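Local coordinates for putative cell adhesion protein (Parabacteroides distasonis, PDB 3LIU) that probably serves as a fimbrial subunit of the FimA/Mfa1 family, building surface pili with a likely role in cell adhesion, at residues E286-E291 with Y353-Y358. Residues are numbered along the deposited sequence; the frame is centred on the assembly and turned at random.
Sequences ENTKGE and YVQRNY
Glu286 reaches past the end of the short pairing between 286-291 and 353-358 to hold the backbone of Arg356. Its CB packs on Val354 O at 3.5 Å. CG, anti to the carbonyl carbon (chi1 -62°), starts an extended chain that passes Gln355 CA and brings CD close to Arg356 N. At the tip, OE2 accepts from Arg356 N (2.9 Å, 160°) through its anti lone pair, while the other oxygen, OE1, takes the backbone N of Ile223. A glutamate suits this place, being long enough to reach from one loop segment to the other and having two carboxylate oxygens for two backbone N-H groups. With an alanine here the carboxylate is gone, and the N-H groups of Arg356 and Ile223 would probably lose their acceptors. The guanidinium of Arg356, its plane 89° from the carboxylate of Glu286, turns to Asp174 and to Gly221 O. Thr288 suits the partly exposed border: its methyl CG2 lies 4.1 Å from Gln355 CG, while OG1 bonds to Glu224. Within 286-291, Asn287 OD1 accepts from Gly290 N in the carbonyl plane, an Asx motif, for which asparagine's short side chain puts its amide oxygen within range of the N-H three residues on. Between the backbones, Asn287 N donates to Val354 O (3.0 Å) and Val354 N to Asn287 O (3.1 Å): a single antiparallel bridge, a hydrogen-bonded pair, joining the loop after strand 282-284 to the one leading into strand 358-366 in this beta-rich fimbrillin.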
loop_
_atom_site.group_PDB
_atom_site.type_symbol
_atom_site.label_atom_id
_atom_site.label_comp_id
_atom_site.label_asym_id
_atom_site.label_seq_id
_atom_site.Cartn_x
_atom_site.Cartn_y
_atom_site.Cartn_z
ATOM N N GLU A 286 -3.872 2.288 0.653
ATOM C CA GLU A 286 -5.190 1.716 0.904
ATOM C C GLU A 286 -6.244 2.370 0.045
ATOM O O GLU A 286 -6.221 3.579 -0.209
ATOM C CB GLU A 286 -5.610 1.841 2.376
ATOM C CG GLU A 286 -4.693 1.113 3.351
ATOM C CD GLU A 286 -5.316 0.901 4.727
ATOM O OE1 GLU A 286 -5.959 1.847 5.237
ATOM O OE2 GLU A 286 -5.088 -0.193 5.321
ATOM N N ASN A 287 -7.149 1.530 -0.422
ATOM C CA ASN A 287 -8.366 1.938 -1.071
ATOM C C ASN A 287 -9.455 0.870 -0.852
ATOM O O ASN A 287 -9.375 -0.246 -1.391
ATOM C CB ASN A 287 -8.140 2.145 -2.556
ATOM C CG ASN A 287 -9.389 2.675 -3.258
ATOM O OD1 ASN A 287 -10.396 2.914 -2.607
ATOM N ND2 ASN A 287 -9.341 2.806 -4.587
ATOM N N THR A 288 -10.397 1.192 0.003
ATOM C CA THR A 288 -11.570 0.361 0.247
ATOM C C THR A 288 -12.811 1.084 -0.168
ATOM O O THR A 288 -13.825 0.460 -0.447
ATOM C CB THR A 288 -11.707 -0.053 1.733
ATOM O OG1 THR A 288 -12.004 1.093 2.534
ATOM C CG2 THR A 288 -10.396 -0.700 2.202
ATOM N N LYS A 289 -12.761 2.410 -0.209
ATOM C CA LYS A 289 -13.973 3.172 -0.543
ATOM C C LYS A 289 -14.170 3.450 -2.032
ATOM O O LYS A 289 -15.298 3.552 -2.476
ATOM C CB LYS A 289 -14.051 4.457 0.281
ATOM C CG LYS A 289 -14.268 4.123 1.771
ATOM C CD LYS A 289 -14.103 5.325 2.653
ATOM C CE LYS A 289 -14.187 4.975 4.154
ATOM N NZ LYS A 289 -14.447 6.246 4.933
ATOM N N GLY A 290 -13.097 3.583 -2.800
ATOM C CA GLY A 290 -13.216 3.781 -4.256
ATOM C C GLY A 290 -14.133 4.933 -4.651
ATOM O O GLY A 290 -14.908 4.807 -5.575
ATOM N N GLU A 291 -14.049 6.056 -3.947
ATOM C CA GLU A 291 -14.998 7.157 -4.206
ATOM C C GLU A 291 -14.869 7.748 -5.602
ATOM O O GLU A 291 -13.765 7.878 -6.140
ATOM C CB GLU A 291 -14.884 8.285 -3.180
ATOM C CG GLU A 291 -15.058 7.872 -1.747
ATOM C CD GLU A 291 -13.692 7.608 -1.082
ATOM O OE1 GLU A 291 -12.829 6.978 -1.718
ATOM O OE2 GLU A 291 -13.478 8.095 0.043
ATOM N N TYR A 353 -11.105 -5.408 -0.508
ATOM C CA TYR A 353 -10.399 -4.395 -1.283
ATOM C C TYR A 353 -8.913 -4.287 -0.856
ATOM O O TYR A 353 -8.282 -5.308 -0.567
ATOM C CB TYR A 353 -11.201 -3.058 -1.274
ATOM C CG TYR A 353 -12.565 -3.226 -1.920
ATOM C CD1 TYR A 353 -12.666 -3.608 -3.249
ATOM C CD2 TYR A 353 -13.744 -3.020 -1.211
ATOM C CE1 TYR A 353 -13.893 -3.780 -3.856
ATOM C CE2 TYR A 353 -14.984 -3.194 -1.819
ATOM C CZ TYR A 353 -15.035 -3.575 -3.144
ATOM O OH TYR A 353 -16.222 -3.762 -3.790
ATOM N N VAL A 354 -8.362 -3.085 -0.829
ATOM C CA VAL A 354 -6.926 -2.898 -0.698
ATOM C C VAL A 354 -6.563 -2.291 0.645
ATOM O O VAL A 354 -6.849 -1.130 0.913
ATOM C CB VAL A 354 -6.355 -2.026 -1.860
ATOM C CG1 VAL A 354 -4.843 -1.854 -1.736
ATOM C CG2 VAL A 354 -6.747 -2.626 -3.222
ATOM N N GLN A 355 -5.906 -3.103 1.483
ATOM C CA GLN A 355 -5.549 -2.701 2.823
ATOM C C GLN A 355 -4.048 -2.872 2.984
ATOM O O GLN A 355 -3.429 -3.685 2.295
ATOM C CB GLN A 355 -6.297 -3.514 3.858
ATOM C CG GLN A 355 -7.790 -3.415 3.741
ATOM C CD GLN A 355 -8.498 -4.257 4.821
ATOM O OE1 GLN A 355 -7.996 -4.389 5.913
ATOM N NE2 GLN A 355 -9.644 -4.825 4.497
ATOM N N ARG A 356 -3.501 -2.113 3.923
ATOM C CA ARG A 356 -2.052 -1.965 4.084
ATOM C C ARG A 356 -1.369 -3.284 4.517
ATOM O O ARG A 356 -1.942 -4.086 5.244
ATOM C CB ARG A 356 -1.776 -0.888 5.127
ATOM C CG ARG A 356 -2.171 -1.345 6.568
ATOM C CD ARG A 356 -2.228 -0.204 7.583
ATOM N NE ARG A 356 -0.907 0.221 7.939
ATOM C CZ ARG A 356 -0.576 0.867 9.068
ATOM N NH1 ARG A 356 -1.478 1.220 9.966
ATOM N NH2 ARG A 356 0.705 1.177 9.281
ATOM N N ASN A 357 -0.136 -3.451 4.059
ATOM C CA ASN A 357 0.778 -4.483 4.541
ATOM C C ASN A 357 0.311 -5.918 4.249
ATOM O O ASN A 357 0.587 -6.831 5.017
ATOM C CB ASN A 357 1.052 -4.299 6.035
ATOM C CG ASN A 357 2.386 -4.918 6.452
ATOM O OD1 ASN A 357 3.394 -4.760 5.776
ATOM N ND2 ASN A 357 2.386 -5.614 7.556
ATOM N N TYR A 358 -0.430 -6.069 3.153
ATOM C CA TYR A 358 -0.813 -7.354 2.594
ATOM C C TYR A 358 -0.293 -7.463 1.196
ATOM O O TYR A 358 -0.141 -6.473 0.502
ATOM C CB TYR A 358 -2.339 -7.514 2.526
ATOM C CG TYR A 358 -3.021 -7.661 3.867
ATOM C CD1 TYR A 358 -2.935 -8.846 4.594
ATOM C CD2 TYR A 358 -3.728 -6.609 4.417
ATOM C CE1 TYR A 358 -3.582 -8.975 5.824
ATOM C CE2 TYR A 358 -4.334 -6.712 5.651
ATOM C CZ TYR A 358 -4.281 -7.906 6.339
ATOM O OH TYR A 358 -4.910 -7.996 7.545
#